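Long-range contacts in HAD superfamily hydrolase (Brucella suis biovar 1, PDB 6NQ4), which probably acts as a phosphatase of the haloacid dehalogenase superfamily and holds a sodium ion in the crystal: residues 57-65 with 92-100; 104-112 with 176-184. All coordinates share one frame; numbering follows the deposited sequence.

How the interactions relate
Interactions 1 and 2 follow one another along the chain and lie on opposite sides of its centre, about 26 Å apart between their centres. Interaction 1 stays within the Rossmann-like core domain, where it joins helix 55-66 to the loop leading into edge strand 100-103; interaction 2 takes up the helix after that strand and packs it against strand 177-179 of the second sheet. The first is partly buried and largely polar, with a salt bridge and side-chain hydrogen bonds flanking a small apolar patch. The second is buried and smaller in area, combining methyl packing with one direct hydroxyl-to-carbonyl bond and a bridging water, and its loop end meets an ethanediol probably taken from the crystallisation liquor.

Interaction 1: 57-65 with 92-100; sequences AIAALQRAR and GVPENAYDR
R65 bends at chi3 (74°) to turn its guanidinium along the backbone of 96-99, while N96 holds CG between its backbone N and carbonyl carbon (chi1 68°), which brings OD1 to Q62. The two groups tie helix 55-66 to the loop of a beta-alpha-beta crossover in the Rossmann-like HAD core, the loop that runs from helix 81-90 into edge strand 100-103. R65 grips D99 side-on, NE reaching OD2 at 2.9 Å and NH2 reaching OD1 at 2.9 Å. Both oxygens lie close to the guanidinium plane but are met from above the carboxylate plane. R65 NH1 turns to the backbone, donating to N96 O at 2.8 Å, and Y98 O sits over the centre of one guanidinium face, so the group is held at its edge and covered on that face. D99 OD2 also accepts from I71 N, which anchors the carboxylate to the neighbouring strand 70-75.

One turn back along the helix, Q62 NE2 gives a nearly straight bond to N96 OD1 (2.8 Å, 170°), and the same nitrogen lies 3.5 Å from P94 CG. A further turn back, I58 spreads its two branches over the loop: I58 CG2 rests on P94 CD at 3.6 Å, and CD1 lies near V93. The methyl of A97 sits among I58, L61 and Q62. Behind it the backbone is less well served: A97 O is buried without a polar partner and faces L61 CB at 3.3 Å.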
ATOM      1  N   ALA A  57      -8.022   9.518 -14.161  1.00 20.42           N
ATOM      2  CA  ALA A  57      -8.353   8.864 -12.901  1.00 20.34           C
ATOM      3  C   ALA A  57      -8.919   9.862 -11.909  1.00 20.08           C
ATOM      4  O   ALA A  57      -9.907   9.573 -11.221  1.00 20.95           O
ATOM      5  CB  ALA A  57      -7.104   8.197 -12.332  1.00 19.76           C
ATOM      6  N   ILE A  58      -8.290  11.034 -11.808  1.00 19.99           N
ATOM      7  CA  ILE A  58      -8.800  12.081 -10.920  1.00 19.48           C
ATOM      8  C   ILE A  58     -10.236  12.430 -11.295  1.00 20.26           C
ATOM      9  O   ILE A  58     -11.126  12.517 -10.436  1.00 20.57           O
ATOM     10  CB  ILE A  58      -7.875  13.310 -10.982  1.00 19.59           C
ATOM     11  CG1 ILE A  58      -6.517  13.005 -10.323  1.00 19.77           C
ATOM     12  CG2 ILE A  58      -8.566  14.552 -10.397  1.00 20.43           C
ATOM     13  CD1 ILE A  58      -5.457  14.031 -10.632  1.00 20.94           C
ATOM     14  N   ALA A  59     -10.489  12.596 -12.596  1.00 21.24           N
ATOM     15  CA  ALA A  59     -11.824  12.988 -13.041  1.00 21.56           C
ATOM     16  C   ALA A  59     -12.857  11.906 -12.735  1.00 23.41           C
ATOM     17  O   ALA A  59     -13.985  12.213 -12.321  1.00 22.93           O
ATOM     18  CB  ALA A  59     -11.798  13.320 -14.532  1.00 23.07           C
ATOM     19  N   ALA A  60     -12.488  10.636 -12.920  1.00 21.82           N
ATOM     20  CA  ALA A  60     -13.403   9.537 -12.619  1.00 22.30           C
ATOM     21  C   ALA A  60     -13.759   9.500 -11.135  1.00 21.60           C
ATOM     22  O   ALA A  60     -14.921   9.281 -10.769  1.00 22.39           O
ATOM     23  CB  ALA A  60     -12.766   8.218 -13.050  1.00 23.08           C
ATOM     24  N   LEU A  61     -12.768   9.705 -10.259  1.00 19.45           N
ATOM     25  CA  LEU A  61     -13.046   9.732  -8.826  1.00 18.56           C
ATOM     26  C   LEU A  61     -13.912  10.934  -8.447  1.00 19.82           C
ATOM     27  O   LEU A  61     -14.833  10.805  -7.632  1.00 20.93           O
ATOM     28  CB  LEU A  61     -11.731   9.691  -8.043  1.00 17.76           C
ATOM     29  CG  LEU A  61     -10.916   8.409  -8.247  1.00 17.73           C
ATOM     30  CD1 LEU A  61      -9.577   8.557  -7.581  1.00 18.83           C
ATOM     31  CD2 LEU A  61     -11.636   7.155  -7.721  1.00 19.24           C
ATOM     32  N   GLN A  62     -13.624  12.113  -9.011  1.00 20.51           N
ATOM     33  CA  GLN A  62     -14.472  13.277  -8.751  1.00 20.78           C
ATOM     34  C   GLN A  62     -15.920  13.011  -9.141  1.00 22.73           C
ATOM     35  O   GLN A  62     -16.847  13.372  -8.402  1.00 22.86           O
ATOM     36  CB  GLN A  62     -13.945  14.504  -9.502  1.00 21.81           C
ATOM     37  CG  GLN A  62     -12.628  15.051  -8.975  1.00 21.47           C
ATOM     38  CD  GLN A  62     -12.067  16.100  -9.918  1.00 23.05           C
ATOM     39  OE1 GLN A  62     -12.131  15.942 -11.139  1.00 24.39           O
ATOM     40  NE2 GLN A  62     -11.539  17.183  -9.362  1.00 24.34           N
ATOM     41  N   ARG A  63     -16.135  12.405 -10.313  1.00 22.93           N
ATOM     42  CA  ARG A  63     -17.499  12.156 -10.764  1.00 24.21           C
ATOM     43  C   ARG A  63     -18.214  11.187  -9.834  1.00 25.25           C
ATOM     44  O   ARG A  63     -19.402  11.365  -9.534  1.00 26.03           O
ATOM     45  CB  ARG A  63     -17.494  11.630 -12.201  1.00 25.96           C
ATOM     46  CG  ARG A  63     -17.077  12.663 -13.263  1.00 26.83           C
ATOM     47  CD  ARG A  63     -17.508  12.258 -14.680  1.00 28.25           C
ATOM     48  NE  ARG A  63     -17.028  10.924 -15.031  1.00 29.58           N
ATOM     49  CZ  ARG A  63     -15.788  10.659 -15.438  1.00 31.31           C
ATOM     50  NH1 ARG A  63     -14.903  11.640 -15.561  1.00 29.26           N
ATOM     51  NH2 ARG A  63     -15.432   9.411 -15.721  1.00 31.43           N
ATOM     52  N   ALA A  64     -17.500  10.171  -9.350  1.00 24.04           N
ATOM     53  CA  ALA A  64     -18.105   9.242  -8.403  1.00 24.44           C
ATOM     54  C   ALA A  64     -18.508   9.948  -7.111  1.00 23.58           C
ATOM     55  O   ALA A  64     -19.608   9.719  -6.592  1.00 23.75           O
ATOM     56  CB  ALA A  64     -17.167   8.065  -8.133  1.00 24.38           C
ATOM     57  N   ARG A  65     -17.639  10.810  -6.575  1.00 22.43           N
ATOM     58  CA  ARG A  65     -17.990  11.527  -5.348  1.00 23.26           C
ATOM     59  C   ARG A  65     -19.173  12.457  -5.574  1.00 25.13           C
ATOM     60  O   ARG A  65     -19.993  12.665  -4.671  1.00 25.56           O
ATOM     61  CB  ARG A  65     -16.795  12.332  -4.848  1.00 24.19           C
ATOM     62  CG  ARG A  65     -15.660  11.488  -4.368  1.00 23.17           C
ATOM     63  CD  ARG A  65     -14.625  12.320  -3.620  1.00 23.64           C
ATOM     64  NE  ARG A  65     -15.089  12.716  -2.287  1.00 23.79           N
ATOM     65  CZ  ARG A  65     -15.247  13.970  -1.860  1.00 25.75           C
ATOM     66  NH1 ARG A  65     -15.009  14.995  -2.666  1.00 27.73           N
ATOM     67  NH2 ARG A  65     -15.649  14.198  -0.615  1.00 26.96           N
ATOM     68  N   GLY A  92      -0.584  17.321  -8.000  1.00 18.29           N
ATOM     69  CA  GLY A  92      -1.762  17.842  -8.675  1.00 19.11           C
ATOM     70  C   GLY A  92      -3.072  17.131  -8.408  1.00 19.91           C
ATOM     71  O   GLY A  92      -4.058  17.416  -9.098  1.00 21.86           O
ATOM     72  N   VAL A  93      -3.130  16.234  -7.430  1.00 18.26           N
ATOM     73  CA  VAL A  93      -4.393  15.597  -7.061  1.00 18.34           C
ATOM     74  C   VAL A  93      -5.207  16.540  -6.178  1.00 19.09           C
ATOM     75  O   VAL A  93      -4.771  16.885  -5.067  1.00 18.59           O
ATOM     76  CB  VAL A  93      -4.145  14.267  -6.338  1.00 18.80           C
ATOM     77  CG1 VAL A  93      -5.484  13.566  -6.034  1.00 20.21           C
ATOM     78  CG2 VAL A  93      -3.193  13.387  -7.146  1.00 19.86           C
ATOM     79  N   PRO A  94      -6.393  16.956  -6.616  1.00 20.26           N
ATOM     80  CA  PRO A  94      -7.225  17.846  -5.801  1.00 21.38           C
ATOM     81  C   PRO A  94      -7.885  17.079  -4.672  1.00 20.49           C
ATOM     82  O   PRO A  94      -8.196  15.889  -4.791  1.00 20.42           O
ATOM     83  CB  PRO A  94      -8.279  18.338  -6.798  1.00 23.11           C
ATOM     84  CG  PRO A  94      -8.449  17.196  -7.734  1.00 21.53           C
ATOM     85  CD  PRO A  94      -7.050  16.590  -7.884  1.00 21.34           C
ATOM     86  N   GLU A  95      -8.090  17.773  -3.549  1.00 20.65           N
ATOM     87  CA  GLU A  95      -8.659  17.083  -2.396  1.00 23.13           C
ATOM     88  C   GLU A  95     -10.099  16.645  -2.641  1.00 21.59           C
ATOM     89  O   GLU A  95     -10.556  15.693  -1.996  1.00 21.70           O
ATOM     90  CB  GLU A  95      -8.431  17.846  -1.074  1.00 28.51           C
ATOM     91  CG  GLU A  95      -8.914  19.290  -1.029  1.00 29.21           C
ATOM     92  CD  GLU A  95      -8.239  20.149   0.061  1.00 28.45           C
ATOM     93  OE1 GLU A  95      -8.918  20.493   1.062  1.00 25.19           O
ATOM     94  OE2 GLU A  95      -7.038  20.500  -0.098  1.00 30.39           O
ATOM     95  N   ASN A  96     -10.808  17.270  -3.599  1.00 22.84           N
ATOM     96  CA  ASN A  96     -12.177  16.850  -3.896  1.00 22.91           C
ATOM     97  C   ASN A  96     -12.258  15.526  -4.663  1.00 22.91           C
ATOM     98  O   ASN A  96     -13.369  15.095  -4.992  1.00 23.97           O
ATOM     99  CB  ASN A  96     -13.000  17.969  -4.564  1.00 24.50           C
ATOM    100  CG  ASN A  96     -12.531  18.306  -5.977  1.00 25.01           C
ATOM    101  OD1 ASN A  96     -11.693  17.621  -6.555  1.00 24.48           O
ATOM    102  ND2 ASN A  96     -13.090  19.383  -6.541  1.00 30.41           N
ATOM    103  N   ALA A  97     -11.130  14.871  -4.954  1.00 20.17           N
ATOM    104  CA  ALA A  97     -11.150  13.570  -5.619  1.00 20.22           C
ATOM    105  C   ALA A  97     -11.252  12.397  -4.653  1.00 19.08           C
ATOM    106  O   ALA A  97     -11.389  11.254  -5.100  1.00 21.01           O
ATOM    107  CB  ALA A  97      -9.907  13.386  -6.498  1.00 21.22           C
ATOM    108  N   TYR A  98     -11.175  12.636  -3.349  1.00 17.12           N
ATOM    109  CA  TYR A  98     -11.218  11.540  -2.396  1.00 16.79           C
ATOM    110  C   TYR A  98     -11.768  12.062  -1.078  1.00 16.74           C
ATOM    111  O   TYR A  98     -11.784  13.272  -0.823  1.00 19.06           O
ATOM    112  CB  TYR A  98      -9.814  10.908  -2.223  1.00 16.91           C
ATOM    113  CG  TYR A  98      -8.760  11.907  -1.771  1.00 16.66           C
ATOM    114  CD1 TYR A  98      -8.065  12.679  -2.697  1.00 16.76           C
ATOM    115  CD2 TYR A  98      -8.479  12.095  -0.419  1.00 18.21           C
ATOM    116  CE1 TYR A  98      -7.117  13.613  -2.286  1.00 18.33           C
ATOM    117  CE2 TYR A  98      -7.548  13.019  -0.003  1.00 17.82           C
ATOM    118  CZ  TYR A  98      -6.867  13.783  -0.928  1.00 17.69           C
ATOM    119  OH  TYR A  98      -5.925  14.697  -0.490  1.00 20.29           O
ATOM    120  N   ASP A  99     -12.219  11.135  -0.236  1.00 17.82           N
ATOM    121  CA  ASP A  99     -12.668  11.480   1.105  1.00 17.65           C
ATOM    122  C   ASP A  99     -11.591  11.279   2.155  1.00 18.09           C
ATOM    123  O   ASP A  99     -11.440  12.126   3.043  1.00 20.90           O
ATOM    124  CB  ASP A  99     -13.901  10.650   1.472  1.00 18.78           C
ATOM    125  CG  ASP A  99     -15.118  11.056   0.671  1.00 20.56           C
ATOM    126  OD1 ASP A  99     -15.852  11.949   1.147  1.00 23.93           O
ATOM    127  OD2 ASP A  99     -15.315  10.512  -0.443  1.00 20.02           O
ATOM    128  N   ARG A 100     -10.820  10.197   2.055  1.00 16.78           N
ATOM    129  CA  ARG A 100      -9.804   9.896   3.053  1.00 17.63           C
ATOM    130  C   ARG A 100      -8.749   9.003   2.423  1.00 15.61           C
ATOM    131  O   ARG A 100      -9.021   8.305   1.438  1.00 16.63           O
ATOM    132  CB  ARG A 100     -10.405   9.235   4.305  1.00 23.02           C
ATOM    133  CG  ARG A 100     -10.005   9.985   5.567  1.00 33.25           C
ATOM    134  CD  ARG A 100     -10.508   9.348   6.838  1.00 37.17           C
ATOM    135  NE  ARG A 100     -11.660  10.043   7.388  1.00 41.74           N
ATOM    136  CZ  ARG A 100     -12.308   9.620   8.464  1.00 43.36           C
ATOM    137  NH1 ARG A 100     -13.355  10.290   8.929  1.00 45.31           N
ATOM    138  NH2 ARG A 100     -11.900   8.511   9.068  1.00 43.77           N
TER
HETATM  139  O   HOH W   1     -16.206  15.840  -6.617  1.00 48.72           O

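Interaction 2: 104-112 with 176-184; sequences SGDVTRDLI and PFICANPDI. With EDO (1,2-ethanediol), chain C.
The flat carbonyl group of A180 is met from above its plane, where S104 OG donates to A180 O at 2.7 Å, about 61° out of the plane. P182 CD lies beside the same hydroxyl. This bond joins the first turn of helix 104-114, directly after edge strand 100-103 of the Rossmann-like core, to the residue just past strand 177-179 in the second parallel sheet, consistent with the cap domain of a C2-type HAD hydrolase. Helix and strand run nearly antiparallel, at 161°.

T108, one turn on, works with both branches. With chi1 at -61°, T108 OG1 lies beside the backbone N and donates back to S104 O at 2.7 Å, a carbonyl that also accepts from T108 N, while CG2 is swung toward the strand. There T108 CG2 meets I178 CG2 at 3.4 Å, tighter than ordinary methyl packing, with A180 CB close by. A water donates to both T108 OG1 and C179 O, its oxygen 2.6 Å from the latter, carrying a polar link from helix to strand. The other end of I178 is wedged into the next turn of the helix: I178 CD1 comes to 3.6 Å from L111 O and 4.1 Å from I112 CG1. V148 of strand 146-149 touches both isoleucines and continues this apolar layer.

Beyond the strand, the chain turns sharply in an Asx turn, N181 OD1 accepting from D183 N. D183 is steadied by N76 ND2, which bonds its OD1. The turn presents two groups to an ethanediol, probably from the crystallisation liquor: N181 ND2 donates to its O2 at 3.0 Å, and O2 donates in turn to D183 OD2 at 2.8 Å.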
ATOM      1  N   SER A 104      -0.698   1.716   4.457  1.00 13.74           N
ATOM      2  CA  SER A 104      -0.074   0.631   5.205  1.00 13.03           C
ATOM      3  C   SER A 104       0.700   1.173   6.403  1.00 14.46           C
ATOM      4  O   SER A 104       0.647   0.598   7.492  1.00 15.71           O
ATOM      5  CB  SER A 104       0.825  -0.180   4.258  1.00 13.79           C
ATOM      6  OG  SER A 104       1.493  -1.217   4.954  1.00 17.38           O
ATOM      7  N   GLY A 105       1.386   2.316   6.233  1.00 14.61           N
ATOM      8  CA  GLY A 105       2.049   2.953   7.366  1.00 15.65           C
ATOM      9  C   GLY A 105       1.098   3.210   8.523  1.00 14.07           C
ATOM     10  O   GLY A 105       1.442   2.967   9.694  1.00 16.18           O
ATOM     11  N   ASP A 106      -0.111   3.711   8.220  1.00 14.29           N
ATOM     12  CA  ASP A 106      -1.089   3.990   9.274  1.00 14.97           C
ATOM     13  C   ASP A 106      -1.357   2.745  10.120  1.00 14.99           C
ATOM     14  O   ASP A 106      -1.338   2.796  11.357  1.00 17.23           O
ATOM     15  CB  ASP A 106      -2.419   4.417   8.652  1.00 15.28           C
ATOM     16  CG  ASP A 106      -2.399   5.806   8.015  1.00 16.63           C
ATOM     17  OD1 ASP A 106      -1.621   6.680   8.432  1.00 17.88           O
ATOM     18  OD2 ASP A 106      -3.234   6.027   7.100  1.00 17.74           O
ATOM     19  N   VAL A 107      -1.668   1.619   9.478  1.00 15.10           N
ATOM     20  CA  VAL A 107      -2.010   0.424  10.243  1.00 15.96           C
ATOM     21  C   VAL A 107      -0.779  -0.288  10.791  1.00 15.41           C
ATOM     22  O   VAL A 107      -0.880  -0.994  11.800  1.00 17.28           O
ATOM     23  CB  VAL A 107      -2.935  -0.530   9.462  1.00 15.87           C
ATOM     24  CG1 VAL A 107      -4.312   0.071   9.321  1.00 19.20           C
ATOM     25  CG2 VAL A 107      -2.349  -0.915   8.107  1.00 17.79           C
ATOM     26  N   THR A 108       0.385  -0.109  10.165  1.00 15.27           N
ATOM     27  CA  THR A 108       1.610  -0.692  10.704  1.00 15.05           C
ATOM     28  C   THR A 108       1.960  -0.088  12.059  1.00 15.17           C
ATOM     29  O   THR A 108       2.589  -0.755  12.888  1.00 16.31           O
ATOM     30  CB  THR A 108       2.748  -0.524   9.687  1.00 16.32           C
ATOM     31  OG1 THR A 108       2.410  -1.211   8.475  1.00 17.72           O
ATOM     32  CG2 THR A 108       4.047  -1.119  10.190  1.00 18.59           C
ATOM     33  N   ARG A 109       1.541   1.158  12.309  1.00 16.59           N
ATOM     34  CA  ARG A 109       1.801   1.779  13.605  1.00 16.46           C
ATOM     35  C   ARG A 109       1.247   0.944  14.751  1.00 18.57           C
ATOM     36  O   ARG A 109       1.850   0.898  15.826  1.00 19.79           O
ATOM     37  CB  ARG A 109       1.235   3.194  13.636  1.00 17.44           C
ATOM     38  CG  ARG A 109       2.074   4.163  12.840  1.00 18.21           C
ATOM     39  CD  ARG A 109       1.357   5.482  12.619  1.00 21.21           C
ATOM     40  NE  ARG A 109       0.913   6.142  13.838  1.00 24.88           N
ATOM     41  CZ  ARG A 109       1.655   6.999  14.541  1.00 25.54           C
ATOM     42  NH1 ARG A 109       2.895   7.267  14.161  1.00 24.70           N
ATOM     43  NH2 ARG A 109       1.164   7.587  15.636  1.00 26.21           N
ATOM     44  N   ASP A 110       0.136   0.243  14.532  1.00 19.68           N
ATOM     45  CA  ASP A 110      -0.391  -0.625  15.582  1.00 21.36           C
ATOM     46  C   ASP A 110       0.557  -1.795  15.876  1.00 21.86           C
ATOM     47  O   ASP A 110       0.751  -2.169  17.039  1.00 23.60           O
ATOM     48  CB  ASP A 110      -1.806  -1.087  15.217  1.00 25.23           C
ATOM     49  CG  ASP A 110      -2.770   0.081  15.025  1.00 32.69           C
ATOM     50  OD1 ASP A 110      -2.672   1.069  15.782  1.00 35.38           O
ATOM     51  OD2 ASP A 110      -3.616   0.020  14.107  1.00 36.31           O
ATOM     52  N   LEU A 111       1.160  -2.387  14.842  1.00 19.42           N
ATOM     53  CA  LEU A 111       2.183  -3.406  15.067  1.00 18.48           C
ATOM     54  C   LEU A 111       3.387  -2.824  15.789  1.00 19.62           C
ATOM     55  O   LEU A 111       3.934  -3.456  16.703  1.00 20.50           O
ATOM     56  CB  LEU A 111       2.636  -4.022  13.735  1.00 18.99           C
ATOM     57  CG  LEU A 111       1.611  -4.859  12.979  1.00 20.66           C
ATOM     58  CD1 LEU A 111       2.178  -5.243  11.608  1.00 21.35           C
ATOM     59  CD2 LEU A 111       1.220  -6.090  13.795  1.00 24.79           C
ATOM     60  N   ILE A 112       3.818  -1.621  15.399  1.00 18.13           N
ATOM     61  CA  ILE A 112       5.014  -1.043  16.011  1.00 19.01           C
ATOM     62  C   ILE A 112       4.795  -0.843  17.502  1.00 20.34           C
ATOM     63  O   ILE A 112       5.672  -1.147  18.325  1.00 21.42           O
ATOM     64  CB  ILE A 112       5.400   0.270  15.303  1.00 17.44           C
ATOM     65  CG1 ILE A 112       5.801  -0.002  13.845  1.00 17.38           C
ATOM     66  CG2 ILE A 112       6.558   0.934  16.016  1.00 19.19           C
ATOM     67  CD1 ILE A 112       5.946   1.252  13.011  1.00 17.51           C
ATOM     68  N   PRO A 176      12.024 -10.003  15.443  1.00 19.35           N
ATOM     69  CA  PRO A 176      10.813  -9.856  14.635  1.00 18.66           C
ATOM     70  C   PRO A 176      10.978  -8.683  13.684  1.00 18.61           C
ATOM     71  O   PRO A 176      11.626  -7.680  14.004  1.00 21.13           O
ATOM     72  CB  PRO A 176       9.723  -9.578  15.679  1.00 21.12           C
ATOM     73  CG  PRO A 176      10.446  -8.950  16.820  1.00 21.62           C
ATOM     74  CD  PRO A 176      11.833  -9.555  16.837  1.00 19.11           C
ATOM     75  N   PHE A 177      10.388  -8.820  12.498  1.00 17.31           N
ATOM     76  CA  PHE A 177      10.594  -7.890  11.385  1.00 15.09           C
ATOM     77  C   PHE A 177       9.234  -7.353  10.956  1.00 16.57           C
ATOM     78  O   PHE A 177       8.466  -8.062  10.304  1.00 18.17           O
ATOM     79  CB  PHE A 177      11.259  -8.667  10.244  1.00 17.70           C
ATOM     80  CG  PHE A 177      11.736  -7.842   9.058  1.00 18.24           C
ATOM     81  CD1 PHE A 177      10.851  -7.387   8.083  1.00 19.92           C
ATOM     82  CD2 PHE A 177      13.097  -7.637   8.860  1.00 19.77           C
ATOM     83  CE1 PHE A 177      11.314  -6.694   6.955  1.00 21.17           C
ATOM     84  CE2 PHE A 177      13.565  -6.943   7.747  1.00 21.77           C
ATOM     85  CZ  PHE A 177      12.673  -6.471   6.796  1.00 21.13           C
ATOM     86  N   ILE A 178       8.921  -6.109  11.319  1.00 15.48           N
ATOM     87  CA  ILE A 178       7.680  -5.468  10.881  1.00 14.48           C
ATOM     88  C   ILE A 178       7.925  -4.854   9.505  1.00 15.88           C
ATOM     89  O   ILE A 178       8.864  -4.070   9.323  1.00 16.99           O
ATOM     90  CB  ILE A 178       7.226  -4.395  11.882  1.00 15.33           C
ATOM     91  CG1 ILE A 178       6.811  -5.031  13.197  1.00 16.07           C
ATOM     92  CG2 ILE A 178       6.080  -3.589  11.332  1.00 16.76           C
ATOM     93  CD1 ILE A 178       6.614  -4.021  14.315  1.00 16.14           C
ATOM     94  N   CYS A 179       7.098  -5.227   8.527  1.00 14.84           N
ATOM     95  CA  CYS A 179       7.197  -4.695   7.171  1.00 15.79           C
ATOM     96  C   CYS A 179       6.089  -3.668   6.989  1.00 15.39           C
ATOM     97  O   CYS A 179       4.903  -4.026   7.024  1.00 17.04           O
ATOM     98  CB  CYS A 179       7.033  -5.815   6.143  1.00 17.16           C
ATOM     99  SG  CYS A 179       6.974  -5.217   4.427  1.00 18.66           S
ATOM    100  N   ALA A 180       6.471  -2.404   6.765  1.00 14.29           N
ATOM    101  CA  ALA A 180       5.486  -1.329   6.635  1.00 14.48           C
ATOM    102  C   ALA A 180       4.941  -1.156   5.219  1.00 14.98           C
ATOM    103  O   ALA A 180       4.033  -0.340   5.016  1.00 16.21           O
ATOM    104  CB  ALA A 180       6.062   0.011   7.122  1.00 16.79           C
ATOM    105  N   ASN A 181       5.468  -1.889   4.232  1.00 14.92           N
ATOM    106  CA  ASN A 181       4.991  -1.789   2.853  1.00 14.84           C
ATOM    107  C   ASN A 181       5.160  -3.153   2.199  1.00 14.80           C
ATOM    108  O   ASN A 181       6.270  -3.515   1.782  1.00 16.05           O
ATOM    109  CB  ASN A 181       5.761  -0.722   2.080  1.00 14.98           C
ATOM    110  CG  ASN A 181       5.389  -0.684   0.618  1.00 15.45           C
ATOM    111  OD1 ASN A 181       4.464  -1.386   0.175  1.00 16.21           O
ATOM    112  ND2 ASN A 181       6.105   0.144  -0.156  1.00 16.85           N
ATOM    113  N   PRO A 182       4.072  -3.917   2.043  1.00 15.92           N
ATOM    114  CA  PRO A 182       4.155  -5.252   1.427  1.00 16.47           C
ATOM    115  C   PRO A 182       4.589  -5.278  -0.033  1.00 16.48           C
ATOM    116  O   PRO A 182       4.943  -6.367  -0.506  1.00 18.52           O
ATOM    117  CB  PRO A 182       2.710  -5.779   1.545  1.00 18.20           C
ATOM    118  CG  PRO A 182       2.096  -5.007   2.626  1.00 18.98           C
ATOM    119  CD  PRO A 182       2.734  -3.652   2.604  1.00 17.30           C
ATOM    120  N   ASP A 183       4.517  -4.163  -0.768  1.00 16.51           N
ATOM    121  CA  ASP A 183       4.859  -4.190  -2.194  1.00 15.91           C
ATOM    122  C   ASP A 183       6.310  -4.642  -2.376  1.00 17.02           C
ATOM    123  O   ASP A 183       7.180  -4.327  -1.562  1.00 17.70           O
ATOM    124  CB  ASP A 183       4.754  -2.784  -2.809  1.00 17.59           C
ATOM    125  CG  ASP A 183       3.313  -2.243  -2.901  1.00 19.46           C
ATOM    126  OD1 ASP A 183       2.344  -2.972  -2.606  1.00 20.10           O
ATOM    127  OD2 ASP A 183       3.172  -1.051  -3.291  1.00 19.57           O
ATOM    128  N   ILE A 184       6.576  -5.378  -3.466  1.00 17.30           N
ATOM    129  CA  ILE A 184       7.951  -5.746  -3.793  1.00 18.04           C
ATOM    130  C   ILE A 184       8.654  -4.613  -4.530  1.00 16.76           C
ATOM    131  O   ILE A 184       9.798  -4.258  -4.217  1.00 16.92           O
ATOM    132  CB  ILE A 184       7.967  -7.042  -4.623  1.00 19.85           C
ATOM    133  CG1 ILE A 184       7.233  -8.160  -3.884  1.00 21.96           C
ATOM    134  CG2 ILE A 184       9.418  -7.416  -5.019  1.00 20.24           C
ATOM    135  CD1 ILE A 184       7.754  -8.406  -2.505  1.00 23.84           C
TER
HETATM  136  C1  EDO C 301       4.561   3.484  -2.386  1.00 26.14           C
HETATM  137  O1  EDO C 301       5.804   3.646  -1.684  1.00 30.25           O
HETATM  138  C2  EDO C 301       4.033   2.069  -2.165  1.00 23.76           C
HETATM  139  O2  EDO C 301       4.925   1.073  -2.718  1.00 19.49           O
HETATM  140  O   HOH W   2       2.384  -3.603   6.687  1.00 23.55           O